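Deferrochelatase (Vibrio cholerae, PDB 5DE0) binds heme b and probably acts as a peroxidase of the dye-decolorizing (DyP-type) family. Local coordinates at residues B[21-26]-B[97-102]; B[15-20]-B[103-108]; B[7-12]-B[56-61]. All blocks are in the same frame, centred on the assembly; numbering follows the deposited sequence.

Overall arrangement
All three contacts belong to the N-terminal half of the protein and meet on one four-stranded antiparallel sheet. Contacts 1 and 2 follow one another along the same strand pair, 18-26 and 98-104, with centres about 16 Å apart; contact 1 is nested inside the chain loop that contact 2 closes. Contact 3 binds the chain ahead of strand 18-26 to strand 57-62, the other neighbour of strand 98-104, its centre about 13 Å from contact 1 and 12 Å from contact 2. His103 of contact 2 ties it to contact 3, its NE2 lying 2.9 Å from Ala10 O. The heme is not touched: the side chains of Tyr21 and Ala15 lie about 12 Å from it.

Contact 1: residues B[21-26]-B[97-102]; sequences YTLLKV and DVLIHC
Thr22 and Ile100 exchange two backbone hydrogen bonds, Ile100 N to Thr22 O at 2.9 Å and Thr22 N to Ile100 O at 3.0 Å, and Leu24 and Val98 repeat the exchange two residues further on. Leu24 O also accepts from Asp97 N at 3.0 Å, so the successive amides of Asp97 and Val98 converge on a single carbonyl, a classic beta bulge.

The carboxylate of Asp97, at the bulge itself, serves two donors. Its OD2 takes the backbone amide Val26 N at 3.0 Å on its anti side, while Lys25 NZ reaches OD1 at 2.9 Å from above the carboxylate plane in a salt bridge. The lysine is bent at chi2 (80°), which lays CD and CE against the carboxylate on the way to NZ; NZ has a second salt bridge to Asp95.

These are the two central strands of a ferredoxin-like sheet, as expected of the dimeric alpha+beta barrel families. On one face, Leu24 straddles its neighbours: CD1 packs on Val98 CB and CD2 meets Ile100 CD1 at 3.8 Å, with Leu37 of helix 30-38 against Val98 and Ile100. The opposite face looks to the C-terminal sheet. There Leu23 CD2 touches Leu99 CD1 at 3.6 Å, and both leucines press on Val176.

The aromatic pair lies on this second face too. Tyr21 and His101 lie side by side with ring planes only 11° apart but slid so far that they barely overlap; CE1 of Tyr21 approaches CD2 of His101 to 3.5 Å. The polar ends of both are bonded outside the pair, Tyr21 OH with His234 O and His101 ND1 with Tyr252 OH.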
loop_
_atom_site.group_PDB
_atom_site.type_symbol
_atom_site.label_atom_id
_atom_site.label_comp_id
_atom_site.label_asym_id
_atom_site.label_seq_id
_atom_site.Cartn_x
_atom_site.Cartn_y
_atom_site.Cartn_z
ATOM N N TYR B 21 2.381 10.460 -0.330
ATOM C CA TYR B 21 1.724 11.760 -0.329
ATOM C C TYR B 21 0.853 11.901 0.912
ATOM O O TYR B 21 -0.210 11.284 1.004
ATOM C CB TYR B 21 0.871 11.945 -1.581
ATOM C CG TYR B 21 1.507 11.468 -2.865
ATOM C CD1 TYR B 21 2.332 12.302 -3.609
ATOM C CD2 TYR B 21 1.262 10.187 -3.348
ATOM C CE1 TYR B 21 2.903 11.870 -4.792
ATOM C CE2 TYR B 21 1.826 9.748 -4.530
ATOM C CZ TYR B 21 2.643 10.593 -5.249
ATOM O OH TYR B 21 3.210 10.156 -6.426
ATOM N N THR B 22 1.297 12.722 1.859
ATOM C CA THR B 22 0.597 12.858 3.127
ATOM C C THR B 22 0.037 14.264 3.333
ATOM O O THR B 22 0.768 15.255 3.268
ATOM C CB THR B 22 1.525 12.507 4.307
ATOM O OG1 THR B 22 1.994 11.161 4.159
ATOM C CG2 THR B 22 0.784 12.631 5.628
ATOM N N LEU B 23 -1.268 14.338 3.571
ATOM C CA LEU B 23 -1.922 15.591 3.925
ATOM C C LEU B 23 -2.285 15.561 5.405
ATOM O O LEU B 23 -2.945 14.631 5.867
ATOM C CB LEU B 23 -3.172 15.818 3.071
ATOM C CG LEU B 23 -2.989 15.845 1.550
ATOM C CD1 LEU B 23 -4.299 16.199 0.858
ATOM C CD2 LEU B 23 -1.898 16.820 1.155
ATOM N N LEU B 24 -1.855 16.573 6.153
ATOM C CA LEU B 24 -2.125 16.598 7.586
ATOM C C LEU B 24 -2.563 17.976 8.077
ATOM O O LEU B 24 -2.312 18.994 7.432
ATOM C CB LEU B 24 -0.893 16.123 8.369
ATOM C CG LEU B 24 0.425 16.893 8.235
ATOM C CD1 LEU B 24 0.568 17.932 9.335
ATOM C CD2 LEU B 24 1.611 15.938 8.242
ATOM N N LYS B 25 -3.229 17.988 9.225
ATOM C CA LYS B 25 -3.689 19.221 9.848
ATOM C C LYS B 25 -2.978 19.403 11.183
ATOM O O LYS B 25 -2.796 18.441 11.927
ATOM C CB LYS B 25 -5.206 19.189 10.044
ATOM C CG LYS B 25 -5.818 20.503 10.496
ATOM C CD LYS B 25 -5.992 21.469 9.333
ATOM C CE LYS B 25 -6.586 22.790 9.804
ATOM N NZ LYS B 25 -6.714 23.777 8.697
ATOM N N VAL B 26 -2.569 20.632 11.481
ATOM C CA VAL B 26 -1.859 20.915 12.723
ATOM C C VAL B 26 -2.824 21.399 13.801
ATOM O O VAL B 26 -3.389 22.489 13.700
ATOM C CB VAL B 26 -0.756 21.964 12.510
ATOM C CG1 VAL B 26 0.055 22.142 13.783
ATOM C CG2 VAL B 26 0.144 21.552 11.353
ATOM N N ASP B 97 -3.219 21.654 6.285
ATOM C CA ASP B 97 -2.169 22.634 6.540
ATOM C C ASP B 97 -0.842 22.281 5.871
ATOM O O ASP B 97 -0.121 23.163 5.406
ATOM C CB ASP B 97 -1.937 22.790 8.045
ATOM C CG ASP B 97 -3.137 23.366 8.769
ATOM O OD1 ASP B 97 -3.907 24.121 8.139
ATOM O OD2 ASP B 97 -3.307 23.068 9.970
ATOM N N VAL B 98 -0.510 20.993 5.844
ATOM C CA VAL B 98 0.823 20.560 5.431
ATOM C C VAL B 98 0.794 19.380 4.461
ATOM O O VAL B 98 0.018 18.439 4.631
ATOM C CB VAL B 98 1.687 20.170 6.663
ATOM C CG1 VAL B 98 3.041 19.619 6.233
ATOM C CG2 VAL B 98 1.864 21.361 7.593
ATOM N N LEU B 99 1.645 19.446 3.443
ATOM C CA LEU B 99 1.866 18.322 2.544
ATOM C C LEU B 99 3.275 17.758 2.727
ATOM O O LEU B 99 4.257 18.502 2.729
ATOM C CB LEU B 99 1.653 18.745 1.084
ATOM C CG LEU B 99 2.191 17.809 -0.005
ATOM C CD1 LEU B 99 1.530 16.438 0.059
ATOM C CD2 LEU B 99 2.008 18.429 -1.388
ATOM N N ILE B 100 3.363 16.442 2.896
ATOM C CA ILE B 100 4.646 15.754 2.920
ATOM C C ILE B 100 4.749 14.831 1.712
ATOM O O ILE B 100 4.027 13.837 1.623
ATOM C CB ILE B 100 4.836 14.932 4.210
ATOM C CG1 ILE B 100 4.777 15.839 5.441
ATOM C CG2 ILE B 100 6.156 14.171 4.172
ATOM C CD1 ILE B 100 4.964 15.108 6.752
ATOM N N HIS B 101 5.640 15.164 0.784
ATOM C CA HIS B 101 5.789 14.391 -0.447
ATOM C C HIS B 101 7.159 13.718 -0.532
ATOM O O HIS B 101 8.193 14.388 -0.509
ATOM C CB HIS B 101 5.565 15.292 -1.666
ATOM C CG HIS B 101 5.924 14.650 -2.969
ATOM N ND1 HIS B 101 6.537 15.342 -3.993
ATOM C CD2 HIS B 101 5.752 13.386 -3.421
ATOM C CE1 HIS B 101 6.733 14.528 -5.015
ATOM N NE2 HIS B 101 6.264 13.336 -4.695
ATOM N N CYS B 102 7.149 12.392 -0.633
ATOM C CA CYS B 102 8.368 11.605 -0.779
ATOM C C CYS B 102 8.240 10.626 -1.941
ATOM O O CYS B 102 7.144 10.154 -2.236
ATOM C CB CYS B 102 8.674 10.833 0.509
ATOM S SG CYS B 102 8.774 11.831 2.010
#

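Contact 2: residues B[15-20]-B[103-108]; sequences AGPFAL and HATRHD
This contact is the end of an antiparallel strand pair, where strand 18-26 begins and strand 98-104 runs out into the turn before helix 108-117. Phe18 and Ala104 form its hydrogen-bonded pair: Ala104 N donates to Phe18 O at 2.9 Å, and Phe18 N to Ala104 O at 3.2 Å. Pro17 CD rests on the same Ala104 O at 3.3 Å.

The departing chain passes over one face and along one edge of the Phe18 ring. CB of His107 sits over the face, offset toward the rim, in a CH-pi contact 4.1 Å from the ring centroid, while Thr105 O lies at the edge, 3.7 Å from CE2. In the dimer this region meets its counterpart, Phe18 and His107 packing on His107 and Phe18 of the second subunit.

On the other side of the sheet Ala19 CB meets His103 CB at 3.8 Å. His103 CG stands between its own backbone N and carbonyl carbon (chi1 62°), which brings the imidazole against residues 15-16; Ala15 CA lies over the centre of its face, 4.1 Å from the centroid, and NE2 is held by Ala10 O. Within 103-108 itself, Arg106 from the turn grips Asp108, the first residue of helix 108-117, side-on through NE and NH2; Asp108 OD2 also bonds to Leu137 N of the second subunit.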
loop_
_atom_site.group_PDB
_atom_site.type_symbol
_atom_site.label_atom_id
_atom_site.label_comp_id
_atom_site.label_asym_id
_atom_site.label_seq_id
_atom_site.Cartn_x
_atom_site.Cartn_y
_atom_site.Cartn_z
ATOM N N ALA B 15 10.047 10.935 -10.846
ATOM C CA ALA B 15 9.419 10.193 -9.757
ATOM C C ALA B 15 9.961 8.769 -9.662
ATOM O O ALA B 15 10.186 8.111 -10.677
ATOM C CB ALA B 15 7.910 10.170 -9.938
ATOM N N GLY B 16 10.181 8.306 -8.435
ATOM C CA GLY B 16 10.622 6.943 -8.205
ATOM C C GLY B 16 9.469 5.968 -8.337
ATOM O O GLY B 16 8.318 6.384 -8.450
ATOM N N PRO B 17 9.772 4.661 -8.325
ATOM C CA PRO B 17 8.781 3.582 -8.441
ATOM C C PRO B 17 7.704 3.626 -7.355
ATOM O O PRO B 17 6.621 3.067 -7.539
ATOM C CB PRO B 17 9.630 2.313 -8.305
ATOM C CG PRO B 17 10.989 2.722 -8.722
ATOM C CD PRO B 17 11.147 4.139 -8.265
ATOM N N PHE B 18 8.006 4.278 -6.236
ATOM C CA PHE B 18 7.067 4.387 -5.125
ATOM C C PHE B 18 7.069 5.802 -4.569
ATOM O O PHE B 18 8.100 6.472 -4.574
ATOM C CB PHE B 18 7.419 3.395 -4.015
ATOM C CG PHE B 18 7.571 1.985 -4.493
ATOM C CD1 PHE B 18 6.477 1.140 -4.549
ATOM C CD2 PHE B 18 8.810 1.501 -4.890
ATOM C CE1 PHE B 18 6.613 -0.167 -4.991
ATOM C CE2 PHE B 18 8.953 0.198 -5.333
ATOM C CZ PHE B 18 7.853 -0.637 -5.383
ATOM N N ALA B 19 5.920 6.255 -4.080
ATOM C CA ALA B 19 5.821 7.605 -3.541
ATOM C C ALA B 19 4.874 7.693 -2.348
ATOM O O ALA B 19 3.938 6.905 -2.217
ATOM C CB ALA B 19 5.383 8.572 -4.625
ATOM N N LEU B 20 5.136 8.663 -1.479
ATOM C CA LEU B 20 4.268 8.941 -0.343
ATOM C C LEU B 20 3.700 10.351 -0.434
ATOM O O LEU B 20 4.441 11.319 -0.600
ATOM C CB LEU B 20 5.027 8.770 0.974
ATOM C CG LEU B 20 4.309 9.293 2.220
ATOM C CD1 LEU B 20 3.023 8.521 2.462
ATOM C CD2 LEU B 20 5.221 9.227 3.435
ATOM N N HIS B 103 9.355 10.324 -2.599
ATOM C CA HIS B 103 9.387 9.225 -3.558
ATOM C C HIS B 103 10.762 8.563 -3.551
ATOM O O HIS B 103 11.779 9.233 -3.383
ATOM C CB HIS B 103 9.011 9.701 -4.971
ATOM C CG HIS B 103 9.941 10.725 -5.547
ATOM N ND1 HIS B 103 11.169 10.399 -6.083
ATOM C CD2 HIS B 103 9.810 12.065 -5.694
ATOM C CE1 HIS B 103 11.759 11.496 -6.523
ATOM N NE2 HIS B 103 10.958 12.520 -6.298
ATOM N N ALA B 104 10.780 7.244 -3.722
ATOM C CA ALA B 104 12.018 6.474 -3.637
ATOM C C ALA B 104 11.949 5.205 -4.480
ATOM O O ALA B 104 10.917 4.901 -5.079
ATOM C CB ALA B 104 12.323 6.126 -2.186
ATOM N N THR B 105 13.051 4.461 -4.516
ATOM C CA THR B 105 13.117 3.228 -5.295
ATOM C C THR B 105 12.595 2.040 -4.494
ATOM O O THR B 105 12.543 0.917 -4.998
ATOM C CB THR B 105 14.556 2.927 -5.767
ATOM O OG1 THR B 105 15.414 2.763 -4.632
ATOM C CG2 THR B 105 15.081 4.061 -6.635
ATOM N N ARG B 106 12.209 2.290 -3.246
ATOM C CA ARG B 106 11.622 1.249 -2.407
ATOM C C ARG B 106 10.487 1.810 -1.556
ATOM O O ARG B 106 10.487 2.987 -1.189
ATOM C CB ARG B 106 12.692 0.593 -1.526
ATOM C CG ARG B 106 13.720 1.557 -0.962
ATOM C CD ARG B 106 14.903 0.819 -0.344
ATOM N NE ARG B 106 14.557 0.149 0.906
ATOM C CZ ARG B 106 15.451 -0.307 1.779
ATOM N NH1 ARG B 106 16.747 -0.161 1.539
ATOM N NH2 ARG B 106 15.053 -0.904 2.894
ATOM N N HIS B 107 9.520 0.953 -1.246
ATOM C CA HIS B 107 8.294 1.370 -0.576
ATOM C C HIS B 107 8.452 1.501 0.938
ATOM O O HIS B 107 7.910 2.426 1.542
ATOM C CB HIS B 107 7.170 0.380 -0.900
ATOM C CG HIS B 107 5.922 0.589 -0.099
ATOM N ND1 HIS B 107 4.908 1.428 -0.507
ATOM C CD2 HIS B 107 5.525 0.067 1.085
ATOM C CE1 HIS B 107 3.939 1.413 0.391
ATOM N NE2 HIS B 107 4.289 0.596 1.368
ATOM N N ASP B 108 9.193 0.577 1.542
ATOM C CA ASP B 108 9.272 0.484 3.000
ATOM C C ASP B 108 9.828 1.747 3.663
ATOM O O ASP B 108 9.342 2.162 4.716
ATOM C CB ASP B 108 10.113 -0.732 3.408
ATOM C CG ASP B 108 11.547 -0.648 2.920
ATOM O OD1 ASP B 108 11.780 -0.093 1.823
ATOM O OD2 ASP B 108 12.442 -1.138 3.640
#

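Contact 3: residues B[7-12]-B[56-61]; sequences SQTAIL and LTVSVA
Gln8 OE1 accepts the amide of Val60 at 2.8 Å in an almost straight bond, 174° at the hydrogen. The Val60 N-H comes not along a lone pair but from above the plane of the Gln8 carbonyl. The other arm of the same side-chain amide turns to the same residue: Gln8 NE2 donates to Val60 O at 2.9 Å, with the acceptor close to the amide plane. Val60 is thus clasped at both its N-H and its C=O by one side-chain amide, much as a neighbouring strand would hold it. The extended Gln8 chain (chi2 -173°) carries the amide alongside the strand, and NE2 also bonds to Pro292 O.

Two residues back, Val58 N donates to Thr9 OG1 at 3.1 Å, and Ala10 N makes a weak bond to Val58 O. Thr9 OG1 occupies the position between its own N and carbonyl carbon (chi1 60°), which also places OG1 3.5 Å from Thr57 CB. The side chain of Ala10 packs beside them, CB on Ser59 CB at 3.7 Å; Ile11 CG1 lies against Ser59 OG.

Strand 57-62 is an outermost strand of the N-terminal sheet within this chain. Its other edge bonds to strand 98-104, Val58 and Val60 face helix 40-50, and Ser59 meets Ala291 at the end of strand 281-291 in the C-terminal sheet.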
loop_
_atom_site.group_PDB
_atom_site.type_symbol
_atom_site.label_atom_id
_atom_site.label_comp_id
_atom_site.label_asym_id
_atom_site.label_seq_id
_atom_site.Cartn_x
_atom_site.Cartn_y
_atom_site.Cartn_z
ATOM N N SER B 7 15.995 23.818 -4.702
ATOM C CA SER B 7 14.684 23.248 -4.426
ATOM C C SER B 7 14.799 22.024 -3.523
ATOM O O SER B 7 15.885 21.462 -3.357
ATOM C CB SER B 7 13.984 22.869 -5.730
ATOM O OG SER B 7 14.782 21.974 -6.488
ATOM N N GLN B 8 13.678 21.608 -2.943
ATOM C CA GLN B 8 13.655 20.390 -2.141
ATOM C C GLN B 8 13.782 19.176 -3.061
ATOM O O GLN B 8 13.277 19.181 -4.185
ATOM C CB GLN B 8 12.384 20.324 -1.286
ATOM C CG GLN B 8 12.273 21.485 -0.298
ATOM C CD GLN B 8 11.107 21.352 0.669
ATOM O OE1 GLN B 8 11.041 20.407 1.453
ATOM N NE2 GLN B 8 10.188 22.311 0.622
ATOM N N THR B 9 14.460 18.142 -2.571
ATOM C CA THR B 9 14.951 17.047 -3.407
ATOM C C THR B 9 13.897 16.248 -4.177
ATOM O O THR B 9 14.236 15.519 -5.106
ATOM C CB THR B 9 15.750 16.045 -2.558
ATOM O OG1 THR B 9 14.906 15.504 -1.534
ATOM C CG2 THR B 9 16.953 16.724 -1.919
ATOM N N ALA B 10 12.629 16.374 -3.801
ATOM C CA ALA B 10 11.588 15.550 -4.411
ATOM C C ALA B 10 11.079 16.108 -5.740
ATOM O O ALA B 10 10.568 15.362 -6.572
ATOM C CB ALA B 10 10.424 15.375 -3.442
ATOM N N ILE B 11 11.236 17.411 -5.940
ATOM C CA ILE B 11 10.578 18.109 -7.044
ATOM C C ILE B 11 11.201 17.853 -8.419
ATOM O O ILE B 11 10.536 17.348 -9.324
ATOM C CB ILE B 11 10.567 19.628 -6.789
ATOM C CG1 ILE B 11 9.937 19.928 -5.427
ATOM C CG2 ILE B 11 9.817 20.350 -7.896
ATOM C CD1 ILE B 11 9.894 21.397 -5.082
ATOM N N LEU B 12 12.473 18.204 -8.571
ATOM C CA LEU B 12 13.149 18.137 -9.869
ATOM C C LEU B 12 13.379 16.727 -10.444
ATOM O O LEU B 12 13.144 16.515 -11.633
ATOM C CB LEU B 12 14.490 18.877 -9.791
ATOM C CG LEU B 12 14.505 20.298 -10.361
ATOM C CD1 LEU B 12 13.342 21.111 -9.819
ATOM C CD2 LEU B 12 15.829 20.984 -10.061
ATOM N N LEU B 56 15.906 8.145 -1.735
ATOM C CA LEU B 56 14.798 8.738 -0.998
ATOM C C LEU B 56 14.843 10.260 -1.080
ATOM O O LEU B 56 15.885 10.874 -0.845
ATOM C CB LEU B 56 14.821 8.286 0.463
ATOM C CG LEU B 56 13.743 8.879 1.373
ATOM C CD1 LEU B 56 12.357 8.384 0.980
ATOM C CD2 LEU B 56 14.042 8.555 2.827
ATOM N N THR B 57 13.710 10.859 -1.429
ATOM C CA THR B 57 13.607 12.307 -1.545
ATOM C C THR B 57 12.436 12.818 -0.720
ATOM O O THR B 57 11.587 12.039 -0.291
ATOM C CB THR B 57 13.425 12.746 -3.004
ATOM O OG1 THR B 57 12.205 12.199 -3.517
ATOM C CG2 THR B 57 14.588 12.267 -3.860
ATOM N N VAL B 58 12.385 14.127 -0.499
ATOM C CA VAL B 58 11.310 14.713 0.292
ATOM C C VAL B 58 11.047 16.166 -0.107
ATOM O O VAL B 58 11.959 16.889 -0.509
ATOM C CB VAL B 58 11.628 14.637 1.810
ATOM C CG1 VAL B 58 12.825 15.512 2.160
ATOM C CG2 VAL B 58 10.411 15.018 2.646
ATOM N N SER B 59 9.785 16.576 -0.021
ATOM C CA SER B 59 9.412 17.973 -0.207
ATOM C C SER B 59 8.267 18.340 0.729
ATOM O O SER B 59 7.189 17.749 0.665
ATOM C CB SER B 59 9.015 18.245 -1.657
ATOM O OG SER B 59 8.641 19.599 -1.824
ATOM N N VAL B 60 8.513 19.311 1.605
ATOM C CA VAL B 60 7.513 19.755 2.567
ATOM C C VAL B 60 6.872 21.059 2.107
ATOM O O VAL B 60 7.569 22.030 1.805
ATOM C CB VAL B 60 8.123 19.952 3.967
ATOM C CG1 VAL B 60 7.049 20.371 4.955
ATOM C CG2 VAL B 60 8.813 18.674 4.427
ATOM N N ALA B 61 5.544 21.080 2.063
ATOM C CA ALA B 61 4.818 22.246 1.568
ATOM C C ALA B 61 3.697 22.660 2.516
ATOM O O ALA B 61 3.135 21.830 3.234
ATOM C CB ALA B 61 4.264 21.968 0.186
#